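Long-range contacts in 6-carboxyhexanoate--CoA ligase (Aquifex aeolicus, PDB 5TV8), which is an enzyme of the BioW family of coenzyme A ligases, modelled here with magnesium, pimelic acid and diphosphomethylphosphonic acid adenosyl ester bound: residues Asn111-Val116 and Gly133-His138; Val176-Trp181 and Arg215-Ser220; His16-Glu21 and Leu37-Glu42. One frame throughout, in Å; residues are numbered along the deposited sequence.

The three contacts illustrate how one ligand can be approached by distant parts of a chain: each touches APC at a different place. Interaction 1 holds the adenine and ribose, interaction 2 reaches the ribose oxygen and alpha phosphate through weak bonds from Arg215, and interaction 3 meets the gamma phosphate through weak bonds from His16. The centres of interactions 1 and 2 are about 11 Å apart, and Thr136 OG1 and Tyr217 OH, 2.9 Å apart, are probably hydrogen-bonded. Interaction 3, about 17 Å from interaction 1 between centres, joins it through His138 N and Glu21 OE1, 2.8 Å apart and probably hydrogen-bonded. Interactions 2 and 3, about 25 Å apart between centres, are related through the ligand.

Interaction 1: residues Asn111-Val116 and Gly133-His138; sequences NMRGAV and GVRTIH. With APC (diphosphomethylphosphonic acid adenosyl ester), chain C.
Two arginines, Arg113 and Arg135, bring their guanidinium groups together beside APC, with planes 62° apart. Like charge gathers here next to an anion: APC O3G lies obliquely to Arg113, 4.4 Å from its NH1. The adenine amine N6 lies over one face of the Arg135 guanidinium, toward its rim and 3.6 Å from CZ, and Arg113 NH2 is more distant over the opposite face. A bend at chi3 (66°) carries the Arg135 group under the exocyclic amine, and NH1 makes a weak hydrogen bond to Arg113 O at the guanidinium edge.

The backbones meet in a single antiparallel hydrogen-bonded pair, Ala115 with Val134. Val134 N donates to Ala115 O at 3.1 Å, and Ala115 N to Val134 O at 2.8 Å. Gly114 and Gly133 let the chains come close, and Met112 CE rests on Gly133 CA at 3.6 Å.

Beyond the bridge, Thr136 N donates to APC N1 (2.9 Å) while N6 donates to Thr136 O. The ribose O2' gives its proton to Gly114 O at 2.7 Å. Main-chain groups thus read both N1 and N6, consistent with recognition of adenine by its hydrogen-bonding pattern, with Arg135 backing the amine.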
loop_
_atom_site.group_PDB
_atom_site.type_symbol
_atom_site.label_atom_id
_atom_site.label_comp_id
_atom_site.label_asym_id
_atom_site.label_seq_id
_atom_site.Cartn_x
_atom_site.Cartn_y
_atom_site.Cartn_z
ATOM N N ASN A 111 1.584 -15.162 -0.356
ATOM C CA ASN A 111 1.623 -13.735 -0.002
ATOM C C ASN A 111 2.118 -13.393 1.398
ATOM O O ASN A 111 1.677 -13.991 2.390
ATOM C CB ASN A 111 0.238 -13.106 -0.178
ATOM C CG ASN A 111 -0.252 -13.163 -1.609
ATOM O OD1 ASN A 111 0.535 -13.114 -2.567
ATOM N ND2 ASN A 111 -1.560 -13.267 -1.764
ATOM N N MET A 112 3.008 -12.404 1.467
ATOM C CA MET A 112 3.290 -11.706 2.726
ATOM C C MET A 112 2.117 -10.830 3.106
ATOM O O MET A 112 1.347 -10.440 2.244
ATOM C CB MET A 112 4.509 -10.821 2.581
ATOM C CG MET A 112 5.739 -11.585 2.173
ATOM S SD MET A 112 6.848 -10.458 1.355
ATOM C CE MET A 112 7.307 -9.363 2.705
ATOM N N ARG A 113 1.994 -10.516 4.393
ATOM C CA ARG A 113 0.983 -9.569 4.868
ATOM C C ARG A 113 1.469 -8.116 4.807
ATOM O O ARG A 113 0.676 -7.180 4.930
ATOM C CB ARG A 113 0.510 -9.948 6.279
ATOM C CG ARG A 113 -0.431 -11.163 6.331
ATOM C CD ARG A 113 -1.905 -10.830 6.047
ATOM N NE ARG A 113 -2.532 -10.158 7.193
ATOM C CZ ARG A 113 -2.837 -8.859 7.247
ATOM N NH1 ARG A 113 -2.605 -8.066 6.201
ATOM N NH2 ARG A 113 -3.387 -8.349 8.352
ATOM N N GLY A 114 2.770 -7.934 4.609
ATOM C CA GLY A 114 3.386 -6.605 4.545
ATOM C C GLY A 114 4.255 -6.469 3.305
ATOM O O GLY A 114 4.017 -7.147 2.314
ATOM N N ALA A 115 5.271 -5.612 3.361
ATOM C CA ALA A 115 6.062 -5.275 2.188
ATOM C C ALA A 115 7.499 -5.714 2.317
ATOM O O ALA A 115 8.034 -5.781 3.429
ATOM C CB ALA A 115 6.011 -3.783 1.922
ATOM N N VAL A 116 8.105 -6.035 1.168
ATOM C CA VAL A 116 9.545 -6.210 1.050
ATOM C C VAL A 116 10.180 -4.831 1.173
ATOM O O VAL A 116 9.688 -3.865 0.578
ATOM C CB VAL A 116 9.930 -6.774 -0.345
ATOM C CG1 VAL A 116 11.444 -6.810 -0.539
ATOM C CG2 VAL A 116 9.309 -8.149 -0.594
ATOM N N GLY A 133 6.853 -9.257 6.591
ATOM C CA GLY A 133 7.225 -7.974 6.005
ATOM C C GLY A 133 6.940 -6.798 6.919
ATOM O O GLY A 133 6.643 -6.976 8.097
ATOM N N VAL A 134 7.040 -5.588 6.387
ATOM C CA VAL A 134 6.720 -4.402 7.158
ATOM C C VAL A 134 5.376 -3.842 6.683
ATOM O O VAL A 134 5.120 -3.773 5.473
ATOM C CB VAL A 134 7.857 -3.359 7.093
ATOM C CG1 VAL A 134 7.397 -2.002 7.608
ATOM C CG2 VAL A 134 9.043 -3.829 7.914
ATOM N N ARG A 135 4.519 -3.493 7.645
ATOM C CA ARG A 135 3.195 -2.966 7.373
ATOM C C ARG A 135 3.107 -1.453 7.645
ATOM O O ARG A 135 3.451 -0.979 8.738
ATOM C CB ARG A 135 2.151 -3.701 8.205
ATOM C CG ARG A 135 1.532 -4.918 7.535
ATOM C CD ARG A 135 0.466 -5.581 8.409
ATOM N NE ARG A 135 -0.710 -4.730 8.617
ATOM C CZ ARG A 135 -1.689 -4.550 7.728
ATOM N NH1 ARG A 135 -1.652 -5.161 6.544
ATOM N NH2 ARG A 135 -2.707 -3.742 8.021
ATOM N N THR A 136 2.654 -0.709 6.636
ATOM C CA THR A 136 2.461 0.723 6.753
ATOM C C THR A 136 1.111 0.995 7.430
ATOM O O THR A 136 0.039 0.666 6.883
ATOM C CB THR A 136 2.488 1.401 5.369
ATOM O OG1 THR A 136 3.634 0.961 4.623
ATOM C CG2 THR A 136 2.514 2.920 5.532
ATOM N N ILE A 137 1.158 1.564 8.630
ATOM C CA ILE A 137 -0.077 1.830 9.381
ATOM C C ILE A 137 -0.176 3.312 9.793
ATOM O O ILE A 137 0.653 4.126 9.386
ATOM C CB ILE A 137 -0.248 0.877 10.583
ATOM C CG1 ILE A 137 0.914 1.009 11.568
ATOM C CG2 ILE A 137 -0.365 -0.569 10.133
ATOM C CD1 ILE A 137 0.492 0.915 13.035
ATOM N N HIS A 138 -1.205 3.640 10.582
ATOM C CA HIS A 138 -1.443 5.002 11.112
ATOM C C HIS A 138 -1.404 6.123 10.068
ATOM O O HIS A 138 -0.504 6.972 10.079
ATOM C CB HIS A 138 -0.477 5.299 12.250
ATOM C CG HIS A 138 -0.691 4.435 13.452
ATOM N ND1 HIS A 138 -1.915 3.880 13.761
ATOM C CD2 HIS A 138 0.158 4.051 14.435
ATOM C CE1 HIS A 138 -1.806 3.169 14.872
ATOM N NE2 HIS A 138 -0.556 3.258 15.301
HETATM P PG APC C . -6.774 -6.083 3.567
HETATM O O1G APC C . -7.169 -4.873 2.751
HETATM O O2G APC C . -7.869 -7.125 3.661
HETATM O O3G APC C . -6.099 -5.738 4.881
HETATM P PB APC C . -5.700 -6.874 1.100
HETATM O O1B APC C . -4.807 -8.078 0.512
HETATM O O2B APC C . -7.105 -7.021 0.640
HETATM O O3B APC C . -5.617 -6.819 2.708
HETATM P PA APC C . -3.997 -5.580 -0.930
HETATM O O1A APC C . -3.660 -4.214 -1.364
HETATM O O2A APC C . -4.734 -6.440 -2.079
HETATM C C3A APC C . -5.047 -5.305 0.507
HETATM O "O5'" APC C . -2.660 -6.366 -0.525
HETATM C "C5'" APC C . -1.761 -6.719 -1.571
HETATM C "C4'" APC C . -0.350 -6.825 -1.024
HETATM O "O4'" APC C . 0.066 -5.588 -0.444
HETATM C "C3'" APC C . -0.249 -7.875 0.068
HETATM O "O3'" APC C . 0.141 -9.129 -0.499
HETATM C "C2'" APC C . 0.794 -7.320 1.003
HETATM O "O2'" APC C . 2.068 -7.787 0.566
HETATM C "C1'" APC C . 0.803 -5.829 0.757
HETATM N N9 APC C . 0.151 -5.045 1.835
HETATM C C8 APC C . -1.170 -5.049 2.151
HETATM N N7 APC C . -1.439 -4.195 3.170
HETATM C C5 APC C . -0.264 -3.608 3.511
HETATM C C6 APC C . 0.179 -2.596 4.508
HETATM N N6 APC C . -0.703 -2.021 5.367
HETATM N N1 APC C . 1.493 -2.267 4.533
HETATM C C2 APC C . 2.388 -2.836 3.690
HETATM N N3 APC C . 2.060 -3.763 2.764
HETATM C C4 APC C . 0.777 -4.176 2.629
#

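Interaction 2: residues Val176-Trp181 and Arg215-Ser220; sequences VAELCW and RVYFVS. With APC (diphosphomethylphosphonic acid adenosyl ester), chain C.
Glu178 and Arg215 join across two neighbouring antiparallel strands, 177-181 and 215-219, whose directions differ by 174°. The close-knit part runs from Phe218 to the end nearest the ligand. Leu179 and Val216 form a hydrogen-bonded pair, with Val216 N 2.8 Å from Leu179 O, and the non-hydrogen-bonded pairs Glu178 with Tyr217 and Cys180 with Arg215 flank it.

Glu178 sets its CG anti to the backbone N (chi1 -178°) and stays extended, which lays the chain alongside the Tyr217 ring, CD 3.6 Å from CE1, with both pointing the same way. Its OE2 then takes the salt bridge from Arg215 NH1 at 2.9 Å, lying in the guanidinium plane although the carboxylate is turned 69° against it. Cys180 SG sits over one face of that guanidinium, toward its rim. With one edge engaged by Glu178, Arg215 offers its other nitrogens to APC in two weak bonds, NE to O4' and NH2 to O1A (3.1 Å); pimelic acid also touches Arg215 and Cys180.

The buried Phe218 ring is well packed too: Ala177 O lies at its edge, near its plane and 3.3 Å from CD2, while CE2 is 4.2 Å from Leu179 CB. The looser side is confined to Val176, which is partly exposed and held by its N donating to Phe218 O (2.9 Å).

Strands 190-194 and 116-119 flank the pair on its two outer sides. Leu179, Val216 and Phe218 pack on helix 91-103, whereas Glu178 and Tyr217, its OH bonded to Thr136, face helix 158-172.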
loop_
_atom_site.group_PDB
_atom_site.type_symbol
_atom_site.label_atom_id
_atom_site.label_comp_id
_atom_site.label_asym_id
_atom_site.label_seq_id
_atom_site.Cartn_x
_atom_site.Cartn_y
_atom_site.Cartn_z
ATOM N N VAL A 176 11.770 5.566 -1.483
ATOM C CA VAL A 176 12.106 6.237 -2.758
ATOM C C VAL A 176 11.059 5.930 -3.829
ATOM O O VAL A 176 10.697 6.782 -4.634
ATOM C CB VAL A 176 13.521 5.857 -3.274
ATOM C CG1 VAL A 176 13.841 6.538 -4.606
ATOM C CG2 VAL A 176 14.581 6.203 -2.238
ATOM N N ALA A 177 10.563 4.703 -3.820
ATOM C CA ALA A 177 9.643 4.247 -4.845
ATOM C C ALA A 177 8.986 2.959 -4.383
ATOM O O ALA A 177 9.552 2.229 -3.564
ATOM C CB ALA A 177 10.377 4.031 -6.161
ATOM N N GLU A 178 7.796 2.687 -4.920
ATOM C CA GLU A 178 7.046 1.481 -4.591
ATOM C C GLU A 178 6.643 0.727 -5.850
ATOM O O GLU A 178 6.274 1.344 -6.845
ATOM C CB GLU A 178 5.799 1.851 -3.797
ATOM C CG GLU A 178 4.928 0.684 -3.337
ATOM C CD GLU A 178 3.756 1.160 -2.477
ATOM O OE1 GLU A 178 3.854 2.301 -1.985
ATOM O OE2 GLU A 178 2.753 0.421 -2.297
ATOM N N LEU A 179 6.717 -0.601 -5.797
ATOM C CA LEU A 179 6.040 -1.452 -6.776
ATOM C C LEU A 179 4.987 -2.246 -6.041
ATOM O O LEU A 179 5.264 -2.835 -4.990
ATOM C CB LEU A 179 7.009 -2.409 -7.470
ATOM C CG LEU A 179 6.412 -3.560 -8.297
ATOM C CD1 LEU A 179 5.700 -3.046 -9.542
ATOM C CD2 LEU A 179 7.488 -4.571 -8.683
ATOM N N CYS A 180 3.781 -2.282 -6.604
ATOM C CA CYS A 180 2.670 -2.947 -5.960
ATOM C C CYS A 180 1.675 -3.480 -6.961
ATOM O O CYS A 180 1.377 -2.841 -7.969
ATOM C CB CYS A 180 1.937 -1.958 -5.034
ATOM S SG CYS A 180 0.333 -2.582 -4.478
ATOM N N TRP A 181 1.139 -4.653 -6.674
ATOM C CA TRP A 181 -0.120 -5.057 -7.284
ATOM C C TRP A 181 -0.915 -5.902 -6.306
ATOM O O TRP A 181 -0.336 -6.556 -5.435
ATOM C CB TRP A 181 0.070 -5.725 -8.654
ATOM C CG TRP A 181 0.789 -7.075 -8.712
ATOM C CD1 TRP A 181 0.297 -8.287 -8.319
ATOM C CD2 TRP A 181 2.088 -7.333 -9.273
ATOM N NE1 TRP A 181 1.220 -9.282 -8.562
ATOM C CE2 TRP A 181 2.324 -8.728 -9.160
ATOM C CE3 TRP A 181 3.074 -6.526 -9.862
ATOM C CZ2 TRP A 181 3.517 -9.332 -9.606
ATOM C CZ3 TRP A 181 4.269 -7.129 -10.299
ATOM C CH2 TRP A 181 4.472 -8.520 -10.169
ATOM N N ARG A 215 3.920 -5.874 -2.354
ATOM C CA ARG A 215 4.496 -4.545 -2.354
ATOM C C ARG A 215 5.983 -4.660 -2.119
ATOM O O ARG A 215 6.439 -5.479 -1.298
ATOM C CB ARG A 215 3.875 -3.672 -1.248
ATOM C CG ARG A 215 2.569 -3.041 -1.659
ATOM C CD ARG A 215 1.949 -2.227 -0.544
ATOM N NE ARG A 215 0.498 -2.388 -0.555
ATOM C CZ ARG A 215 -0.342 -1.631 -1.250
ATOM N NH1 ARG A 215 0.107 -0.642 -2.001
ATOM N NH2 ARG A 215 -1.633 -1.872 -1.201
ATOM N N VAL A 216 6.726 -3.832 -2.843
ATOM C CA VAL A 216 8.146 -3.663 -2.618
ATOM C C VAL A 216 8.409 -2.167 -2.455
ATOM O O VAL A 216 7.967 -1.353 -3.280
ATOM C CB VAL A 216 9.002 -4.274 -3.767
ATOM C CG1 VAL A 216 10.490 -4.032 -3.536
ATOM C CG2 VAL A 216 8.712 -5.772 -3.899
ATOM N N TYR A 217 9.109 -1.834 -1.366
ATOM C CA TYR A 217 9.513 -0.484 -1.048
ATOM C C TYR A 217 10.989 -0.389 -1.326
ATOM O O TYR A 217 11.786 -1.126 -0.746
ATOM C CB TYR A 217 9.256 -0.156 0.434
ATOM C CG TYR A 217 7.808 -0.190 0.873
ATOM C CD1 TYR A 217 6.780 -0.241 -0.056
ATOM C CD2 TYR A 217 7.468 -0.133 2.229
ATOM C CE1 TYR A 217 5.446 -0.251 0.334
ATOM C CE2 TYR A 217 6.132 -0.150 2.636
ATOM C CZ TYR A 217 5.125 -0.208 1.674
ATOM O OH TYR A 217 3.798 -0.220 2.026
ATOM N N PHE A 218 11.351 0.528 -2.210
ATOM C CA PHE A 218 12.735 0.744 -2.570
ATOM C C PHE A 218 13.320 1.790 -1.648
ATOM O O PHE A 218 13.052 2.980 -1.783
ATOM C CB PHE A 218 12.841 1.170 -4.035
ATOM C CG PHE A 218 12.438 0.096 -5.001
ATOM C CD1 PHE A 218 13.334 -0.903 -5.361
ATOM C CD2 PHE A 218 11.160 0.080 -5.547
ATOM C CE1 PHE A 218 12.965 -1.907 -6.245
ATOM C CE2 PHE A 218 10.785 -0.921 -6.439
ATOM C CZ PHE A 218 11.687 -1.913 -6.792
ATOM N N VAL A 219 14.118 1.322 -0.701
ATOM C CA VAL A 219 14.660 2.160 0.349
ATOM C C VAL A 219 16.184 2.150 0.360
ATOM O O VAL A 219 16.825 1.152 -0.011
ATOM C CB VAL A 219 14.122 1.720 1.735
ATOM C CG1 VAL A 219 12.604 1.877 1.805
ATOM C CG2 VAL A 219 14.529 0.292 2.060
ATOM N N SER A 220 16.754 3.274 0.784
ATOM C CA SER A 220 18.186 3.393 1.039
ATOM C C SER A 220 18.515 2.753 2.387
ATOM O O SER A 220 17.878 3.075 3.401
ATOM C CB SER A 220 18.584 4.868 1.060
ATOM O OG SER A 220 19.935 5.021 0.677
HETATM P PG APC C . -6.774 -6.083 3.567
HETATM O O1G APC C . -7.169 -4.873 2.751
HETATM O O2G APC C . -7.869 -7.125 3.661
HETATM O O3G APC C . -6.099 -5.738 4.881
HETATM P PB APC C . -5.700 -6.874 1.100
HETATM O O1B APC C . -4.807 -8.078 0.512
HETATM O O2B APC C . -7.105 -7.021 0.640
HETATM O O3B APC C . -5.617 -6.819 2.708
HETATM P PA APC C . -3.997 -5.580 -0.930
HETATM O O1A APC C . -3.660 -4.214 -1.364
HETATM O O2A APC C . -4.734 -6.440 -2.079
HETATM C C3A APC C . -5.047 -5.305 0.507
HETATM O "O5'" APC C . -2.660 -6.366 -0.525
HETATM C "C5'" APC C . -1.761 -6.719 -1.571
HETATM C "C4'" APC C . -0.350 -6.825 -1.024
HETATM O "O4'" APC C . 0.066 -5.588 -0.444
HETATM C "C3'" APC C . -0.249 -7.875 0.068
HETATM O "O3'" APC C . 0.141 -9.129 -0.499
HETATM C "C2'" APC C . 0.794 -7.320 1.003
HETATM O "O2'" APC C . 2.068 -7.787 0.566
HETATM C "C1'" APC C . 0.803 -5.829 0.757
HETATM N N9 APC C . 0.151 -5.045 1.835
HETATM C C8 APC C . -1.170 -5.049 2.151
HETATM N N7 APC C . -1.439 -4.195 3.170
HETATM C C5 APC C . -0.264 -3.608 3.511
HETATM C C6 APC C . 0.179 -2.596 4.508
HETATM N N6 APC C . -0.703 -2.021 5.367
HETATM N N1 APC C . 1.493 -2.267 4.533
HETATM C C2 APC C . 2.388 -2.836 3.690
HETATM N N3 APC C . 2.060 -3.763 2.764
HETATM C C4 APC C . 0.777 -4.176 2.629
#

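Interaction 3: residues His16-Glu21 and Leu37-Glu42; sequences HVSGAE and LNRPKE. With APC (diphosphomethylphosphonic acid adenosyl ester), chain C.
From Val17 to Ala20, strand 15-25 runs beside the segment Arg39-Glu42, after helix 29-38, in nearly opposite directions, 167° apart. The strand is an outer one of a three-stranded antiparallel sheet, and it carries a classic beta bulge: Val17 and Ser18 both face Ala10 of strand 3-12. Farther along, a side-chain hydrogen bond from Glu21 OE2 to Ser5 OG also ties it to that neighbouring strand.

His16, at the start, extends its ring toward the ligand instead. With CG anti to the backbone N (chi1 177°), NE2 faces two gamma-phosphate oxygens of APC, O2G and O3G, together, making a weak hydrogen bond to each; O2G lies at the ring edge.

Val17 sends CG2 against the carbonyl of Glu42, 3.7 Å from its O. Ser18 is the buried residue of the contact. Its CB lies against the Pro40 ring, 3.6 Å from CG, and its OG stands near the edge of the Arg39 guanidinium. Pro40 in turn packs on Ala10 and on Met46 of strand 45-52, so this segment lies over the sheet.

Gly19 has no side chain, and the strand passes close to the phosphate there, its N 3.4 Å from APC O2G. Its carbonyl O is instead 3.3 Å from Arg39 NE. Arg39 reaches this point because its chain is extended from CG to NE. Ala20 completes the walk: its CB lies over one face of the Arg39 guanidinium, 3.9 Å from NE.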
loop_
_atom_site.group_PDB
_atom_site.type_symbol
_atom_site.label_atom_id
_atom_site.label_comp_id
_atom_site.label_asym_id
_atom_site.label_seq_id
_atom_site.Cartn_x
_atom_site.Cartn_y
_atom_site.Cartn_z
ATOM N N HIS A 16 -6.974 -14.537 7.260
ATOM C CA HIS A 16 -7.310 -13.117 7.208
ATOM C C HIS A 16 -8.213 -12.794 6.011
ATOM O O HIS A 16 -7.918 -13.181 4.891
ATOM C CB HIS A 16 -6.017 -12.302 7.153
ATOM C CG HIS A 16 -6.234 -10.830 7.021
ATOM N ND1 HIS A 16 -6.134 -9.966 8.089
ATOM C CD2 HIS A 16 -6.547 -10.070 5.946
ATOM C CE1 HIS A 16 -6.380 -8.735 7.679
ATOM N NE2 HIS A 16 -6.632 -8.770 6.382
ATOM N N VAL A 17 -9.318 -12.094 6.245
ATOM C CA VAL A 17 -10.284 -11.850 5.166
ATOM C C VAL A 17 -10.641 -10.388 4.943
ATOM O O VAL A 17 -11.298 -10.051 3.957
ATOM C CB VAL A 17 -11.596 -12.653 5.346
ATOM C CG1 VAL A 17 -11.327 -14.153 5.295
ATOM C CG2 VAL A 17 -12.320 -12.259 6.627
ATOM N N SER A 18 -10.218 -9.525 5.858
ATOM C CA SER A 18 -10.554 -8.094 5.788
ATOM C C SER A 18 -9.771 -7.290 6.812
ATOM O O SER A 18 -9.427 -7.801 7.882
ATOM C CB SER A 18 -12.047 -7.862 6.003
ATOM O OG SER A 18 -12.374 -6.517 5.707
ATOM N N GLY A 19 -9.512 -6.031 6.477
ATOM C CA GLY A 19 -8.677 -5.153 7.289
ATOM C C GLY A 19 -8.826 -3.712 6.844
ATOM O O GLY A 19 -9.055 -3.442 5.656
ATOM N N ALA A 20 -8.715 -2.782 7.797
ATOM C CA ALA A 20 -8.816 -1.348 7.505
ATOM C C ALA A 20 -8.407 -0.506 8.696
ATOM O O ALA A 20 -8.449 -0.966 9.846
ATOM C CB ALA A 20 -10.231 -0.994 7.066
ATOM N N GLU A 21 -8.007 0.730 8.418
ATOM C CA GLU A 21 -7.825 1.718 9.465
ATOM C C GLU A 21 -8.511 3.021 9.110
ATOM O O GLU A 21 -8.584 3.405 7.945
ATOM C CB GLU A 21 -6.346 1.962 9.745
ATOM C CG GLU A 21 -6.082 2.999 10.832
ATOM C CD GLU A 21 -4.643 3.006 11.312
ATOM O OE1 GLU A 21 -3.761 2.433 10.623
ATOM O OE2 GLU A 21 -4.397 3.583 12.401
ATOM N N LEU A 37 -16.910 -2.393 11.192
ATOM C CA LEU A 37 -17.644 -3.553 11.669
ATOM C C LEU A 37 -18.383 -4.176 10.497
ATOM O O LEU A 37 -18.456 -5.399 10.376
ATOM C CB LEU A 37 -18.644 -3.169 12.762
ATOM C CG LEU A 37 -19.536 -4.286 13.330
ATOM C CD1 LEU A 37 -18.760 -5.184 14.273
ATOM C CD2 LEU A 37 -20.730 -3.708 14.061
ATOM N N ASN A 38 -18.922 -3.327 9.628
ATOM C CA ASN A 38 -19.745 -3.799 8.525
ATOM C C ASN A 38 -18.930 -4.297 7.339
ATOM O O ASN A 38 -19.476 -4.886 6.401
ATOM C CB ASN A 38 -20.681 -2.687 8.064
ATOM C CG ASN A 38 -21.786 -3.191 7.144
ATOM O OD1 ASN A 38 -22.534 -4.111 7.488
ATOM N ND2 ASN A 38 -21.900 -2.582 5.972
ATOM N N ARG A 39 -17.628 -4.055 7.388
ATOM C CA ARG A 39 -16.800 -4.101 6.191
ATOM C C ARG A 39 -16.660 -5.492 5.560
ATOM O O ARG A 39 -16.900 -5.624 4.363
ATOM C CB ARG A 39 -15.441 -3.450 6.441
ATOM C CG ARG A 39 -14.568 -3.365 5.207
ATOM C CD ARG A 39 -13.154 -2.982 5.592
ATOM N NE ARG A 39 -12.193 -3.235 4.520
ATOM C CZ ARG A 39 -12.046 -2.451 3.455
ATOM N NH1 ARG A 39 -12.813 -1.366 3.304
ATOM N NH2 ARG A 39 -11.139 -2.757 2.536
ATOM N N PRO A 40 -16.293 -6.522 6.347
ATOM C CA PRO A 40 -16.215 -7.857 5.744
ATOM C C PRO A 40 -17.602 -8.432 5.467
ATOM O O PRO A 40 -18.532 -8.198 6.245
ATOM C CB PRO A 40 -15.512 -8.699 6.815
ATOM C CG PRO A 40 -15.120 -7.745 7.904
ATOM C CD PRO A 40 -16.016 -6.569 7.785
ATOM N N LYS A 41 -17.737 -9.166 4.364
ATOM C CA LYS A 41 -19.020 -9.789 4.025
ATOM C C LYS A 41 -19.323 -10.961 4.958
ATOM O O LYS A 41 -20.486 -11.215 5.284
ATOM C CB LYS A 41 -19.081 -10.229 2.552
ATOM C CG LYS A 41 -18.005 -11.215 2.105
ATOM C CD LYS A 41 -17.003 -10.575 1.152
ATOM C CE LYS A 41 -17.587 -10.430 -0.251
ATOM N NZ LYS A 41 -16.711 -9.633 -1.157
ATOM N N GLU A 42 -18.260 -11.641 5.397
ATOM C CA GLU A 42 -18.344 -12.866 6.187
ATOM C C GLU A 42 -17.124 -12.965 7.096
ATOM O O GLU A 42 -16.000 -12.777 6.632
ATOM C CB GLU A 42 -18.393 -14.071 5.235
ATOM C CG GLU A 42 -18.439 -15.442 5.900
ATOM C CD GLU A 42 -19.791 -15.775 6.524
ATOM O OE1 GLU A 42 -19.850 -16.739 7.321
ATOM O OE2 GLU A 42 -20.793 -15.084 6.225
HETATM P PG APC C . -6.774 -6.083 3.567
HETATM O O1G APC C . -7.169 -4.873 2.751
HETATM O O2G APC C . -7.869 -7.125 3.661
HETATM O O3G APC C . -6.099 -5.738 4.881
HETATM P PB APC C . -5.700 -6.874 1.100
HETATM O O1B APC C . -4.807 -8.078 0.512
HETATM O O2B APC C . -7.105 -7.021 0.640
HETATM O O3B APC C . -5.617 -6.819 2.708
HETATM P PA APC C . -3.997 -5.580 -0.930
HETATM O O1A APC C . -3.660 -4.214 -1.364
HETATM O O2A APC C . -4.734 -6.440 -2.079
HETATM C C3A APC C . -5.047 -5.305 0.507
HETATM O "O5'" APC C . -2.660 -6.366 -0.525
HETATM C "C5'" APC C . -1.761 -6.719 -1.571
HETATM C "C4'" APC C . -0.350 -6.825 -1.024
HETATM O "O4'" APC C . 0.066 -5.588 -0.444
HETATM C "C3'" APC C . -0.249 -7.875 0.068
HETATM O "O3'" APC C . 0.141 -9.129 -0.499
HETATM C "C2'" APC C . 0.794 -7.320 1.003
HETATM O "O2'" APC C . 2.068 -7.787 0.566
HETATM C "C1'" APC C . 0.803 -5.829 0.757
HETATM N N9 APC C . 0.151 -5.045 1.835
HETATM C C8 APC C . -1.170 -5.049 2.151
HETATM N N7 APC C . -1.439 -4.195 3.170
HETATM C C5 APC C . -0.264 -3.608 3.511
HETATM C C6 APC C . 0.179 -2.596 4.508
HETATM N N6 APC C . -0.703 -2.021 5.367
HETATM N N1 APC C . 1.493 -2.267 4.533
HETATM C C2 APC C . 2.388 -2.836 3.690
HETATM N N3 APC C . 2.060 -3.763 2.764
HETATM C C4 APC C . 0.777 -4.176 2.629
#